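Local coordinates for protein separin (Saccharomyces cerevisiae, PDB 5U1T) that cleaves the cohesin subunit MCD1/SCC1 at the onset of anaphase as a caspase-like cysteine protease, allowing sister chromatids to separate, at residues A[1536-1549]-A[1561-1575]. Sequence-based numbering, arbitrary orientation.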
loop_
_atom_site.group_PDB
_atom_site.type_symbol
_atom_site.label_atom_id
_atom_site.label_comp_id
_atom_site.label_asym_id
_atom_site.label_seq_id
_atom_site.Cartn_x
_atom_site.Cartn_y
_atom_site.Cartn_z
ATOM N N ASP A 1536 -54.855 15.760 11.632
ATOM C CA ASP A 1536 -54.691 17.103 11.077
ATOM C C ASP A 1536 -54.219 17.100 9.627
ATOM O O ASP A 1536 -54.704 17.877 8.802
ATOM C CB ASP A 1536 -53.711 17.896 11.931
ATOM C CG ASP A 1536 -54.373 18.996 12.690
ATOM O OD1 ASP A 1536 -55.627 19.053 12.698
ATOM O OD2 ASP A 1536 -53.632 19.810 13.277
ATOM N N ILE A 1537 -53.260 16.232 9.323
ATOM C CA ILE A 1537 -52.660 16.225 7.998
ATOM C C ILE A 1537 -53.668 15.681 6.993
ATOM O O ILE A 1537 -53.731 16.146 5.850
ATOM C CB ILE A 1537 -51.342 15.399 7.960
ATOM C CG1 ILE A 1537 -50.633 15.565 6.610
ATOM C CG2 ILE A 1537 -51.595 13.922 8.268
ATOM C CD1 ILE A 1537 -50.267 16.984 6.283
ATOM N N ASP A 1538 -54.473 14.717 7.438
ATOM C CA ASP A 1538 -55.505 14.132 6.598
ATOM C C ASP A 1538 -56.647 15.107 6.367
ATOM O O ASP A 1538 -57.264 15.072 5.306
ATOM C CB ASP A 1538 -56.024 12.841 7.210
ATOM C CG ASP A 1538 -55.021 11.720 7.115
ATOM O OD1 ASP A 1538 -54.030 11.870 6.357
ATOM O OD2 ASP A 1538 -55.223 10.687 7.795
ATOM N N LYS A 1539 -56.927 15.966 7.354
ATOM C CA LYS A 1539 -57.812 17.113 7.144
ATOM C C LYS A 1539 -57.263 17.917 5.961
ATOM O O LYS A 1539 -57.986 18.203 5.011
ATOM C CB LYS A 1539 -57.915 18.007 8.394
ATOM C CG LYS A 1539 -58.945 17.598 9.451
ATOM C CD LYS A 1539 -59.327 18.810 10.328
ATOM C CE LYS A 1539 -60.548 18.555 11.232
ATOM N NZ LYS A 1539 -60.280 17.528 12.294
ATOM N N PHE A 1540 -55.972 18.239 6.015
ATOM C CA PHE A 1540 -55.325 19.024 4.972
ATOM C C PHE A 1540 -55.373 18.322 3.617
ATOM O O PHE A 1540 -55.697 18.935 2.606
ATOM C CB PHE A 1540 -53.869 19.342 5.370
ATOM C CG PHE A 1540 -53.040 19.924 4.254
ATOM C CD1 PHE A 1540 -53.111 21.271 3.950
ATOM C CD2 PHE A 1540 -52.196 19.121 3.506
ATOM C CE1 PHE A 1540 -52.360 21.803 2.918
ATOM C CE2 PHE A 1540 -51.444 19.643 2.476
ATOM C CZ PHE A 1540 -51.522 20.980 2.181
ATOM N N SER A 1541 -55.037 17.043 3.593
ATOM C CA SER A 1541 -55.060 16.279 2.349
ATOM C C SER A 1541 -56.443 16.260 1.708
ATOM O O SER A 1541 -56.579 16.515 0.509
ATOM C CB SER A 1541 -54.593 14.847 2.592
ATOM O OG SER A 1541 -53.279 14.842 3.103
ATOM N N GLU A 1542 -57.454 15.948 2.516
ATOM C CA GLU A 1542 -58.846 15.930 2.076
ATOM C C GLU A 1542 -59.178 17.260 1.413
ATOM O O GLU A 1542 -59.718 17.304 0.308
ATOM C CB GLU A 1542 -59.778 15.660 3.268
ATOM C CG GLU A 1542 -61.226 15.295 2.935
ATOM C CD GLU A 1542 -62.180 15.639 4.080
ATOM O OE1 GLU A 1542 -61.682 15.925 5.195
ATOM O OE2 GLU A 1542 -63.419 15.648 3.866
ATOM N N GLU A 1543 -58.805 18.345 2.080
ATOM C CA GLU A 1543 -59.070 19.680 1.578
ATOM C C GLU A 1543 -58.294 19.991 0.299
ATOM O O GLU A 1543 -58.806 20.651 -0.609
ATOM C CB GLU A 1543 -58.742 20.706 2.660
ATOM C CG GLU A 1543 -59.074 22.131 2.276
ATOM C CD GLU A 1543 -60.566 22.381 2.096
ATOM O OE1 GLU A 1543 -61.383 21.511 2.479
ATOM O OE2 GLU A 1543 -60.920 23.470 1.579
ATOM N N LEU A 1544 -57.064 19.501 0.238
ATOM C CA LEU A 1544 -56.185 19.723 -0.901
ATOM C C LEU A 1544 -56.771 19.120 -2.174
ATOM O O LEU A 1544 -56.844 19.780 -3.216
ATOM C CB LEU A 1544 -54.804 19.130 -0.600
ATOM C CG LEU A 1544 -53.576 19.497 -1.434
ATOM C CD1 LEU A 1544 -53.387 18.538 -2.578
ATOM C CD2 LEU A 1544 -53.673 20.920 -1.938
ATOM N N PHE A 1545 -57.194 17.861 -2.068
ATOM C CA PHE A 1545 -57.831 17.137 -3.167
ATOM C C PHE A 1545 -59.115 17.816 -3.645
ATOM O O PHE A 1545 -59.345 17.964 -4.852
ATOM C CB PHE A 1545 -58.163 15.702 -2.745
ATOM C CG PHE A 1545 -56.969 14.876 -2.346
ATOM C CD1 PHE A 1545 -55.718 15.116 -2.882
ATOM C CD2 PHE A 1545 -57.108 13.840 -1.439
ATOM C CE1 PHE A 1545 -54.632 14.343 -2.512
ATOM C CE2 PHE A 1545 -56.023 13.069 -1.068
ATOM C CZ PHE A 1545 -54.789 13.323 -1.605
ATOM N N GLU A 1546 -59.965 18.210 -2.702
ATOM C CA GLU A 1546 -61.250 18.786 -3.056
ATOM C C GLU A 1546 -61.076 20.117 -3.776
ATOM O O GLU A 1546 -61.739 20.363 -4.783
ATOM C CB GLU A 1546 -62.128 18.957 -1.820
ATOM C CG GLU A 1546 -63.601 18.667 -2.097
ATOM C CD GLU A 1546 -64.293 19.781 -2.892
ATOM O OE1 GLU A 1546 -63.778 20.937 -2.898
ATOM O OE2 GLU A 1546 -65.364 19.499 -3.499
ATOM N N LYS A 1547 -60.180 20.966 -3.279
ATOM C CA LYS A 1547 -59.964 22.273 -3.903
ATOM C C LYS A 1547 -59.305 22.152 -5.293
ATOM O O LYS A 1547 -59.544 22.992 -6.175
ATOM C CB LYS A 1547 -59.125 23.180 -2.986
ATOM C CG LYS A 1547 -59.853 23.693 -1.736
ATOM C CD LYS A 1547 -60.595 25.010 -1.991
ATOM C CE LYS A 1547 -61.959 25.064 -1.290
ATOM N NZ LYS A 1547 -62.963 24.092 -1.860
ATOM N N MET A 1548 -58.452 21.156 -5.456
ATOM C CA MET A 1548 -57.777 20.951 -6.723
ATOM C C MET A 1548 -58.678 20.248 -7.723
ATOM O O MET A 1548 -58.457 20.334 -8.923
ATOM C CB MET A 1548 -56.462 20.195 -6.538
ATOM C CG MET A 1548 -55.366 20.656 -7.487
ATOM S SD MET A 1548 -53.711 20.222 -6.964
ATOM C CE MET A 1548 -54.105 19.746 -5.303
ATOM N N GLY A 1549 -59.687 19.551 -7.221
ATOM C CA GLY A 1549 -60.636 18.869 -8.068
ATOM C C GLY A 1549 -60.416 17.384 -8.179
ATOM O O GLY A 1549 -61.028 16.719 -8.998
ATOM N N SER A 1561 -61.212 24.617 -11.018
ATOM C CA SER A 1561 -60.437 24.118 -9.884
ATOM C C SER A 1561 -59.228 24.996 -9.598
ATOM O O SER A 1561 -58.854 25.838 -10.416
ATOM C CB SER A 1561 -59.988 22.683 -10.132
ATOM O OG SER A 1561 -61.128 21.876 -10.334
ATOM N N LEU A 1562 -58.631 24.797 -8.427
ATOM C CA LEU A 1562 -57.420 25.526 -8.052
ATOM C C LEU A 1562 -56.159 24.785 -8.497
ATOM O O LEU A 1562 -56.130 23.553 -8.584
ATOM C CB LEU A 1562 -57.370 25.768 -6.533
ATOM C CG LEU A 1562 -58.481 26.601 -5.885
ATOM C CD1 LEU A 1562 -58.310 26.742 -4.378
ATOM C CD2 LEU A 1562 -58.533 27.958 -6.530
ATOM N N SER A 1563 -55.119 25.563 -8.780
ATOM C CA SER A 1563 -53.766 25.051 -8.967
ATOM C C SER A 1563 -53.240 24.430 -7.674
ATOM O O SER A 1563 -53.739 24.737 -6.599
ATOM C CB SER A 1563 -52.837 26.176 -9.420
ATOM O OG SER A 1563 -52.613 27.110 -8.370
ATOM N N VAL A 1564 -52.215 23.584 -7.771
ATOM C CA VAL A 1564 -51.645 22.936 -6.589
ATOM C C VAL A 1564 -51.149 24.003 -5.613
ATOM O O VAL A 1564 -51.142 23.794 -4.403
ATOM C CB VAL A 1564 -50.481 21.947 -6.959
ATOM C CG1 VAL A 1564 -49.166 22.691 -7.217
ATOM C CG2 VAL A 1564 -50.281 20.906 -5.869
ATOM N N SER A 1565 -50.767 25.159 -6.144
ATOM C CA SER A 1565 -50.244 26.237 -5.325
ATOM C C SER A 1565 -51.322 26.904 -4.488
ATOM O O SER A 1565 -51.280 26.849 -3.255
ATOM C CB SER A 1565 -49.558 27.273 -6.206
ATOM O OG SER A 1565 -48.349 26.752 -6.719
ATOM N N TYR A 1566 -52.274 27.549 -5.156
ATOM C CA TYR A 1566 -53.391 28.170 -4.455
ATOM C C TYR A 1566 -54.105 27.138 -3.580
ATOM O O TYR A 1566 -54.506 27.447 -2.455
ATOM C CB TYR A 1566 -54.391 28.815 -5.437
ATOM C CG TYR A 1566 -53.904 30.067 -6.165
ATOM C CD1 TYR A 1566 -53.658 31.259 -5.481
ATOM C CD2 TYR A 1566 -53.709 30.058 -7.538
ATOM C CE1 TYR A 1566 -53.206 32.407 -6.154
ATOM C CE2 TYR A 1566 -53.265 31.191 -8.211
ATOM C CZ TYR A 1566 -53.016 32.360 -7.521
ATOM O OH TYR A 1566 -52.581 33.462 -8.220
ATOM N N ALA A 1567 -54.239 25.908 -4.085
ATOM C CA ALA A 1567 -54.953 24.856 -3.360
ATOM C C ALA A 1567 -54.279 24.544 -2.037
ATOM O O ALA A 1567 -54.948 24.262 -1.052
ATOM C CB ALA A 1567 -55.058 23.599 -4.192
ATOM N N VAL A 1568 -52.956 24.595 -2.011
ATOM C CA VAL A 1568 -52.240 24.318 -0.783
ATOM C C VAL A 1568 -52.402 25.457 0.228
ATOM O O VAL A 1568 -52.743 25.215 1.385
ATOM C CB VAL A 1568 -50.745 24.061 -1.056
ATOM C CG1 VAL A 1568 -49.937 24.186 0.226
ATOM C CG2 VAL A 1568 -50.557 22.682 -1.674
ATOM N N SER A 1569 -52.178 26.696 -0.201
ATOM C CA SER A 1569 -52.233 27.823 0.730
ATOM C C SER A 1569 -53.637 28.080 1.284
ATOM O O SER A 1569 -53.795 28.613 2.387
ATOM C CB SER A 1569 -51.706 29.093 0.063
ATOM O OG SER A 1569 -52.491 29.432 -1.062
ATOM N N LYS A 1570 -54.653 27.699 0.521
ATOM C CA LYS A 1570 -56.023 27.807 0.997
ATOM C C LYS A 1570 -56.349 26.640 1.943
ATOM O O LYS A 1570 -57.294 26.719 2.711
ATOM C CB LYS A 1570 -57.004 27.853 -0.187
ATOM C CG LYS A 1570 -58.166 28.866 -0.044
ATOM C CD LYS A 1570 -57.684 30.291 0.304
ATOM C CE LYS A 1570 -58.800 31.346 0.152
ATOM N NZ LYS A 1570 -60.113 30.866 0.705
ATOM N N SER A 1571 -55.555 25.573 1.912
ATOM C CA SER A 1571 -55.851 24.377 2.710
ATOM C C SER A 1571 -55.084 24.272 4.025
ATOM O O SER A 1571 -55.382 23.400 4.839
ATOM C CB SER A 1571 -55.571 23.105 1.898
ATOM O OG SER A 1571 -56.413 23.013 0.766
ATOM N N ARG A 1572 -54.081 25.124 4.227
ATOM C CA ARG A 1572 -53.311 25.079 5.465
ATOM C C ARG A 1572 -54.224 25.265 6.686
ATOM O O ARG A 1572 -54.134 24.514 7.666
ATOM C CB ARG A 1572 -52.196 26.138 5.454
ATOM C CG ARG A 1572 -51.181 25.960 4.329
ATOM C CD ARG A 1572 -49.935 26.808 4.518
ATOM N NE ARG A 1572 -48.740 25.997 4.290
ATOM C CZ ARG A 1572 -48.024 26.003 3.171
ATOM N NH1 ARG A 1572 -48.355 26.805 2.165
ATOM N NH2 ARG A 1572 -46.977 25.215 3.065
ATOM N N GLY A 1573 -55.128 26.242 6.596
ATOM C CA GLY A 1573 -55.976 26.620 7.709
ATOM C C GLY A 1573 -56.843 25.542 8.350
ATOM O O GLY A 1573 -57.269 25.718 9.494
ATOM N N VAL A 1574 -57.117 24.439 7.648
ATOM C CA VAL A 1574 -57.976 23.401 8.216
ATOM C C VAL A 1574 -57.307 22.682 9.384
ATOM O O VAL A 1574 -57.987 22.091 10.219
ATOM C CB VAL A 1574 -58.405 22.354 7.161
ATOM C CG1 VAL A 1574 -59.237 23.006 6.079
ATOM C CG2 VAL A 1574 -57.198 21.654 6.568
ATOM N N CYS A 1575 -55.994 22.731 9.460
ATOM C CA CYS A 1575 -55.297 22.048 10.525
ATOM C C CYS A 1575 -55.518 22.710 11.853
ATOM O O CYS A 1575 -55.568 23.908 11.931
ATOM C CB CYS A 1575 -53.809 22.026 10.234
ATOM S SG CYS A 1575 -53.313 21.099 8.786
#
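S1571 fits as a knob among F1540, E1543, L1544 and K1547 where helices 1536-1548 and 1564-1571 pack in roughly antiparallel directions, 140° apart with 8.8 Å between their axes. Its hydroxyl turns back to donate to A1567 O (S1571 OG to A1567 O 2.6 Å), while CB packs against E1543 CG and the F1540 ring. F1540 has CG anti to the backbone N (chi1 169°), which carries the ring to the second helix; its edge meets S1571 O, V1568 O and R1572 N near the ring plane. V1574 CG2 packs on F1540 CA, and C1575 SG on F1540 CB. L1544 CD2 packs against A1567 CB and V1568 CG2; M1548 SD is 3.7 Å from V1564 CB. The pair packs on strands 1492-1494, 1524-1528 and 1585-1589 of the six-stranded sheet of the caspase-like (clan CD) protease domain.

At the C-terminal end of helix 1536-1548, L1562 N donates to K1547 O (3.0 Å, 167°), and their side chains run side by side. At the opposite end D1536 meets C1575 and turns its carboxylate to H1576 N and L1577 N; its side chain lies about 11 Å from that of C1497, the active-site cysteine by similarity. Side-chain packing thus joins the segments, with a single backbone hydrogen bond tying the residues just before the second helix to the last turn of the first.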